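Local coordinates for chaperone SycD (Chlamydia pneumoniae, PDB 4NRH), which serves as a type III secretion chaperone of the LcrH/SycD family, forms a complex with CopN, and probably directs translocator secretion through it, at residues 37-42 and 113-118; 95-100 and 121-126. All blocks are in the same frame, centred on the assembly; numbering follows the deposited sequence.

Contact 1. Residues 37-42 and 113-118; sequences GYVPDK and ALHAYG
The contact joins the loop that follows helix 31-35 to the second helix of a tetratricopeptide repeat, helix 110-123, through one side chain, His115. Its NE2 donates to the backbone carbonyl of Tyr38, with 2.8 Å from NE2 to Tyr38 O; the angle at the hydrogen is 122°, so the bond is bent and weak. Tyr38 O lies at the ring edge near its plane, while Gly37 N sits over one face, displaced toward the rim and 3.7 Å above the plane. The imidazole is carried out to the loop because His115 CG stands anti to its backbone N (chi1 174°). Gly37 C comes within 3.6 Å of His115 NE2. The Tyr38 ring leads away from helix 110-123 and packs on Trp97 of helix 94-106, and Val39 CG2 adds a marginal approach to the imidazole. With only 122 Å² buried in all, this is a small junction resting on one side chain. Beside it, Trp97 meets the His115 ring at about 80° and also touches Pro40. Gln288 of the CopN chain hydrogen-bonds to Val39 O and Asp41 N of the loop. On its other flank, helix 110-123 packs on helix 129-140 through Leu114 and Tyr117.

Contact 2. Residues 95-100 and 121-126; sequences KFWFSL and AVLRDK
The Arg124 guanidinium and the Phe98 ring meet with their planes 68° apart, too steep for a parallel stack, and the side chains cross at about a right angle. Arg124 NH1 lies 3.5 Å from Phe98 CD2 and approaches the ring obliquely. At the guanidinium edge, near its plane, is Lys95 N, 3.6 Å from Arg124 NH2; Lys95 CB is also at the edge, 4.0 Å from Arg124 NH2. The third flat group is the Trp97 indole, and Leu123 CD1 comes obliquely to it, 3.6 Å from Trp97 CD1, as an apolar contact between crossing side chains. Arg124 is the first residue to leave helical geometry at the end of helix 110-123. Its CG lies beside the carbonyl carbon (chi1 -157°) and the chain then bends at chi3 (-75°), which brings the guanidinium to the beginning of helix 94-106. The polar partners of this group are next to the segments: NH1 forms a salt bridge with Asp127, and NH2 hydrogen-bonds to Ser94 OG. Trp97 NE1 in turn hydrogen-bonds to Pro91 O. Both segments fall in the tetratricopeptide repeat, whose two antiparallel helices pack here at the start of one and the end of the other. No hydrogen bond joins the segments. The 179 Å² buried between them comes from the apolar Trp97-Leu123 contact and from the guanidinium lying against Phe98 and the Lys95 backbone, while the Arg124 charge is probably balanced chiefly by Asp127.

Overall arrangement
From the N terminus the chain passes helix 31-35 and enters the loop 37-42, then runs through helices 49-52, 57-72 and 76-89 to 95-100 on helix 94-106. It turns back along helix 110-123, where 113-118 closes contact 1 over 70 intervening residues; a few residues later 121-126 closes contact 2 over only 20. The segments alternate, so the two closures cross. Their centres lie 8 Å apart, and they touch directly: Ala116 CB is 3.5 Å from Trp97 O, and Tyr117 CE1 is 3.6 Å from Phe98 CE1. Contact 2 pairs the helices of one hairpin; contact 1 brings the loop between helices 31-35 and 49-52 against its second helix.

Contact 1. Residues 37-42 and 113-118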
loop_
_atom_site.group_PDB
_atom_site.type_symbol
_atom_site.label_atom_id
_atom_site.label_comp_id
_atom_site.label_asym_id
_atom_site.label_seq_id
_atom_site.Cartn_x
_atom_site.Cartn_y
_atom_site.Cartn_z
ATOM N N GLY D 37 12.067 14.955 8.301
ATOM C CA GLY D 37 12.948 15.855 7.578
ATOM C C GLY D 37 12.268 16.578 6.431
ATOM O O GLY D 37 12.927 17.219 5.612
ATOM N N TYR D 38 10.945 16.477 6.375
ATOM C CA TYR D 38 10.174 17.071 5.291
ATOM C C TYR D 38 9.890 18.549 5.529
ATOM O O TYR D 38 9.276 18.922 6.528
ATOM C CB TYR D 38 8.860 16.311 5.108
ATOM C CG TYR D 38 7.967 16.844 4.010
ATOM C CD1 TYR D 38 8.477 17.153 2.755
ATOM C CD2 TYR D 38 6.607 17.023 4.226
ATOM C CE1 TYR D 38 7.657 17.634 1.750
ATOM C CE2 TYR D 38 5.781 17.501 3.230
ATOM C CZ TYR D 38 6.309 17.805 1.995
ATOM O OH TYR D 38 5.482 18.281 1.004
ATOM N N VAL D 39 10.337 19.384 4.598
ATOM C CA VAL D 39 9.986 20.799 4.594
ATOM C C VAL D 39 9.289 21.133 3.284
ATOM O O VAL D 39 9.936 21.218 2.240
ATOM C CB VAL D 39 11.223 21.703 4.770
ATOM C CG1 VAL D 39 10.813 23.172 4.781
ATOM C CG2 VAL D 39 11.971 21.342 6.043
ATOM N N PRO D 40 7.960 21.316 3.336
ATOM C CA PRO D 40 7.152 21.576 2.139
ATOM C C PRO D 40 7.618 22.816 1.387
ATOM O O PRO D 40 7.741 23.893 1.974
ATOM C CB PRO D 40 5.738 21.773 2.700
ATOM C CG PRO D 40 5.755 21.115 4.037
ATOM C CD PRO D 40 7.144 21.276 4.560
ATOM N N ASP D 41 7.868 22.659 0.093
ATOM C CA ASP D 41 8.351 23.755 -0.732
ATOM C C ASP D 41 7.225 24.231 -1.642
ATOM O O ASP D 41 6.845 23.548 -2.594
ATOM C CB ASP D 41 9.569 23.316 -1.551
ATOM C CG ASP D 41 10.309 24.483 -2.184
ATOM O OD1 ASP D 41 9.680 25.522 -2.476
ATOM O OD2 ASP D 41 11.534 24.357 -2.391
ATOM N N LYS D 42 6.694 25.409 -1.331
ATOM C CA LYS D 42 5.554 25.974 -2.047
ATOM C C LYS D 42 5.851 26.290 -3.513
ATOM O O LYS D 42 4.935 26.552 -4.291
ATOM C CB LYS D 42 5.082 27.247 -1.342
ATOM C CG LYS D 42 6.144 28.332 -1.271
ATOM C CD LYS D 42 5.777 29.415 -0.273
ATOM C CE LYS D 42 6.839 30.501 -0.235
ATOM N NZ LYS D 42 6.494 31.589 0.721
ATOM N N ALA D 113 8.701 17.228 17.474
ATOM C CA ALA D 113 7.933 18.434 17.769
ATOM C C ALA D 113 8.644 19.659 17.208
ATOM O O ALA D 113 8.010 20.564 16.663
ATOM C CB ALA D 113 7.719 18.579 19.266
ATOM N N LEU D 114 9.964 19.681 17.358
ATOM C CA LEU D 114 10.795 20.761 16.836
ATOM C C LEU D 114 10.660 20.902 15.323
ATOM O O LEU D 114 10.540 22.012 14.804
ATOM C CB LEU D 114 12.261 20.525 17.206
ATOM C CG LEU D 114 12.661 20.885 18.635
ATOM C CD1 LEU D 114 13.977 20.224 19.004
ATOM C CD2 LEU D 114 12.754 22.393 18.781
ATOM N N HIS D 115 10.688 19.772 14.623
ATOM C CA HIS D 115 10.555 19.761 13.171
ATOM C C HIS D 115 9.221 20.347 12.718
ATOM O O HIS D 115 9.170 21.132 11.771
ATOM C CB HIS D 115 10.709 18.339 12.628
ATOM C CG HIS D 115 10.440 18.223 11.161
ATOM N ND1 HIS D 115 9.339 17.561 10.655
ATOM C CD2 HIS D 115 11.122 18.689 10.088
ATOM C CE1 HIS D 115 9.360 17.622 9.337
ATOM N NE2 HIS D 115 10.433 18.301 8.966
ATOM N N ALA D 116 8.146 19.961 13.398
ATOM C CA ALA D 116 6.809 20.437 13.058
ATOM C C ALA D 116 6.683 21.939 13.300
ATOM O O ALA D 116 6.084 22.658 12.498
ATOM C CB ALA D 116 5.757 19.678 13.854
ATOM N N TYR D 117 7.246 22.405 14.412
ATOM C CA TYR D 117 7.283 23.833 14.720
ATOM C C TYR D 117 8.077 24.603 13.668
ATOM O O TYR D 117 7.691 25.702 13.266
ATOM C CB TYR D 117 7.888 24.072 16.105
ATOM C CG TYR D 117 6.985 23.692 17.257
ATOM C CD1 TYR D 117 5.605 23.802 17.151
ATOM C CD2 TYR D 117 7.516 23.233 18.456
ATOM C CE1 TYR D 117 4.777 23.460 18.205
ATOM C CE2 TYR D 117 6.698 22.890 19.514
ATOM C CZ TYR D 117 5.331 23.005 19.385
ATOM O OH TYR D 117 4.519 22.662 20.441
ATOM N N GLY D 118 9.188 24.019 13.232
ATOM C CA GLY D 118 10.041 24.635 12.231
ATOM C C GLY D 118 9.343 24.805 10.895
ATOM O O GLY D 118 9.508 25.825 10.227
#

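Contact 2. Residues 95-100 and 121-126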
loop_
_atom_site.group_PDB
_atom_site.type_symbol
_atom_site.label_atom_id
_atom_site.label_comp_id
_atom_site.label_asym_id
_atom_site.label_seq_id
_atom_site.Cartn_x
_atom_site.Cartn_y
_atom_site.Cartn_z
ATOM N N LYS D 95 -1.561 25.345 10.381
ATOM C CA LYS D 95 -2.181 24.923 11.633
ATOM C C LYS D 95 -2.157 23.403 11.793
ATOM O O LYS D 95 -2.264 22.893 12.908
ATOM C CB LYS D 95 -3.614 25.450 11.736
ATOM C CG LYS D 95 -4.626 24.763 10.841
ATOM C CD LYS D 95 -6.008 25.363 11.055
ATOM C CE LYS D 95 -7.068 24.638 10.244
ATOM N NZ LYS D 95 -8.419 25.228 10.454
ATOM N N PHE D 96 -2.021 22.682 10.683
ATOM C CA PHE D 96 -1.885 21.228 10.743
ATOM C C PHE D 96 -0.556 20.861 11.395
ATOM O O PHE D 96 -0.505 20.038 12.308
ATOM C CB PHE D 96 -1.971 20.597 9.349
ATOM C CG PHE D 96 -3.335 20.678 8.717
ATOM C CD1 PHE D 96 -4.423 21.169 9.421
ATOM C CD2 PHE D 96 -3.529 20.244 7.414
ATOM C CE1 PHE D 96 -5.673 21.240 8.835
ATOM C CE2 PHE D 96 -4.778 20.311 6.823
ATOM C CZ PHE D 96 -5.851 20.809 7.534
ATOM N N TRP D 97 0.515 21.485 10.917
ATOM C CA TRP D 97 1.846 21.289 11.478
ATOM C C TRP D 97 1.943 21.778 12.921
ATOM O O TRP D 97 2.617 21.165 13.749
ATOM C CB TRP D 97 2.890 22.011 10.626
ATOM C CG TRP D 97 3.244 21.310 9.352
ATOM C CD1 TRP D 97 2.782 21.598 8.101
ATOM C CD2 TRP D 97 4.160 20.221 9.201
ATOM N NE1 TRP D 97 3.347 20.747 7.182
ATOM C CE2 TRP D 97 4.196 19.891 7.833
ATOM C CE3 TRP D 97 4.951 19.488 10.092
ATOM C CZ2 TRP D 97 4.995 18.865 7.333
ATOM C CZ3 TRP D 97 5.739 18.467 9.595
ATOM C CH2 TRP D 97 5.754 18.164 8.229
ATOM N N PHE D 98 1.270 22.886 13.215
ATOM C CA PHE D 98 1.342 23.496 14.537
ATOM C C PHE D 98 0.678 22.598 15.574
ATOM O O PHE D 98 1.221 22.371 16.655
ATOM C CB PHE D 98 0.682 24.878 14.532
ATOM C CG PHE D 98 1.234 25.822 15.565
ATOM C CD1 PHE D 98 2.228 25.415 16.441
ATOM C CD2 PHE D 98 0.756 27.118 15.660
ATOM C CE1 PHE D 98 2.735 26.283 17.391
ATOM C CE2 PHE D 98 1.259 27.992 16.608
ATOM C CZ PHE D 98 2.249 27.573 17.473
ATOM N N SER D 99 -0.502 22.090 15.234
ATOM C CA SER D 99 -1.225 21.183 16.115
ATOM C C SER D 99 -0.497 19.850 16.247
ATOM O O SER D 99 -0.548 19.207 17.295
ATOM C CB SER D 99 -2.649 20.965 15.602
ATOM O OG SER D 99 -3.400 22.166 15.661
ATOM N N LEU D 100 0.179 19.437 15.178
ATOM C CA LEU D 100 1.000 18.233 15.215
ATOM C C LEU D 100 2.174 18.444 16.165
ATOM O O LEU D 100 2.514 17.565 16.957
ATOM C CB LEU D 100 1.501 17.869 13.815
ATOM C CG LEU D 100 2.524 16.733 13.726
ATOM C CD1 LEU D 100 1.996 15.468 14.394
ATOM C CD2 LEU D 100 2.910 16.460 12.280
ATOM N N ALA D 121 6.815 27.601 11.076
ATOM C CA ALA D 121 7.500 28.880 10.926
ATOM C C ALA D 121 7.679 29.240 9.452
ATOM O O ALA D 121 7.388 30.362 9.040
ATOM C CB ALA D 121 8.844 28.846 11.631
ATOM N N VAL D 122 8.172 28.282 8.672
ATOM C CA VAL D 122 8.374 28.467 7.239
ATOM C C VAL D 122 7.073 28.850 6.536
ATOM O O VAL D 122 7.043 29.764 5.711
ATOM C CB VAL D 122 8.946 27.190 6.588
ATOM C CG1 VAL D 122 9.011 27.340 5.075
ATOM C CG2 VAL D 122 10.322 26.878 7.155
ATOM N N LEU D 123 5.998 28.147 6.877
ATOM C CA LEU D 123 4.698 28.369 6.252
ATOM C C LEU D 123 4.039 29.652 6.755
ATOM O O LEU D 123 3.153 30.203 6.101
ATOM C CB LEU D 123 3.779 27.174 6.509
ATOM C CG LEU D 123 4.241 25.823 5.958
ATOM C CD1 LEU D 123 3.296 24.713 6.397
ATOM C CD2 LEU D 123 4.362 25.862 4.439
ATOM N N ARG D 124 4.478 30.120 7.919
ATOM C CA ARG D 124 3.826 31.235 8.598
ATOM C C ARG D 124 4.877 32.156 9.213
ATOM O O ARG D 124 5.033 32.210 10.433
ATOM C CB ARG D 124 2.871 30.710 9.671
ATOM C CG ARG D 124 1.761 31.662 10.069
ATOM C CD ARG D 124 1.163 31.245 11.404
ATOM N NE ARG D 124 0.300 30.075 11.298
ATOM C CZ ARG D 124 -0.192 29.417 12.343
ATOM N NH1 ARG D 124 0.099 29.814 13.575
ATOM N NH2 ARG D 124 -0.972 28.361 12.159
ATOM N N ASP D 125 5.598 32.872 8.354
ATOM C CA ASP D 125 6.780 33.637 8.752
ATOM C C ASP D 125 6.530 34.709 9.817
ATOM O O ASP D 125 7.393 34.965 10.655
ATOM C CB ASP D 125 7.403 34.297 7.516
ATOM C CG ASP D 125 8.814 34.791 7.769
ATOM O OD1 ASP D 125 9.467 34.279 8.704
ATOM O OD2 ASP D 125 9.269 35.695 7.037
ATOM N N LYS D 126 5.359 35.337 9.783
ATOM C CA LYS D 126 5.081 36.461 10.676
ATOM C C LYS D 126 4.815 36.043 12.122
ATOM O O LYS D 126 4.939 36.853 13.039
ATOM C CB LYS D 126 3.892 37.270 10.151
ATOM C CG LYS D 126 4.152 37.963 8.822
ATOM C CD LYS D 126 2.914 38.690 8.324
ATOM C CE LYS D 126 3.174 39.381 6.995
ATOM N NZ LYS D 126 1.936 39.984 6.425
#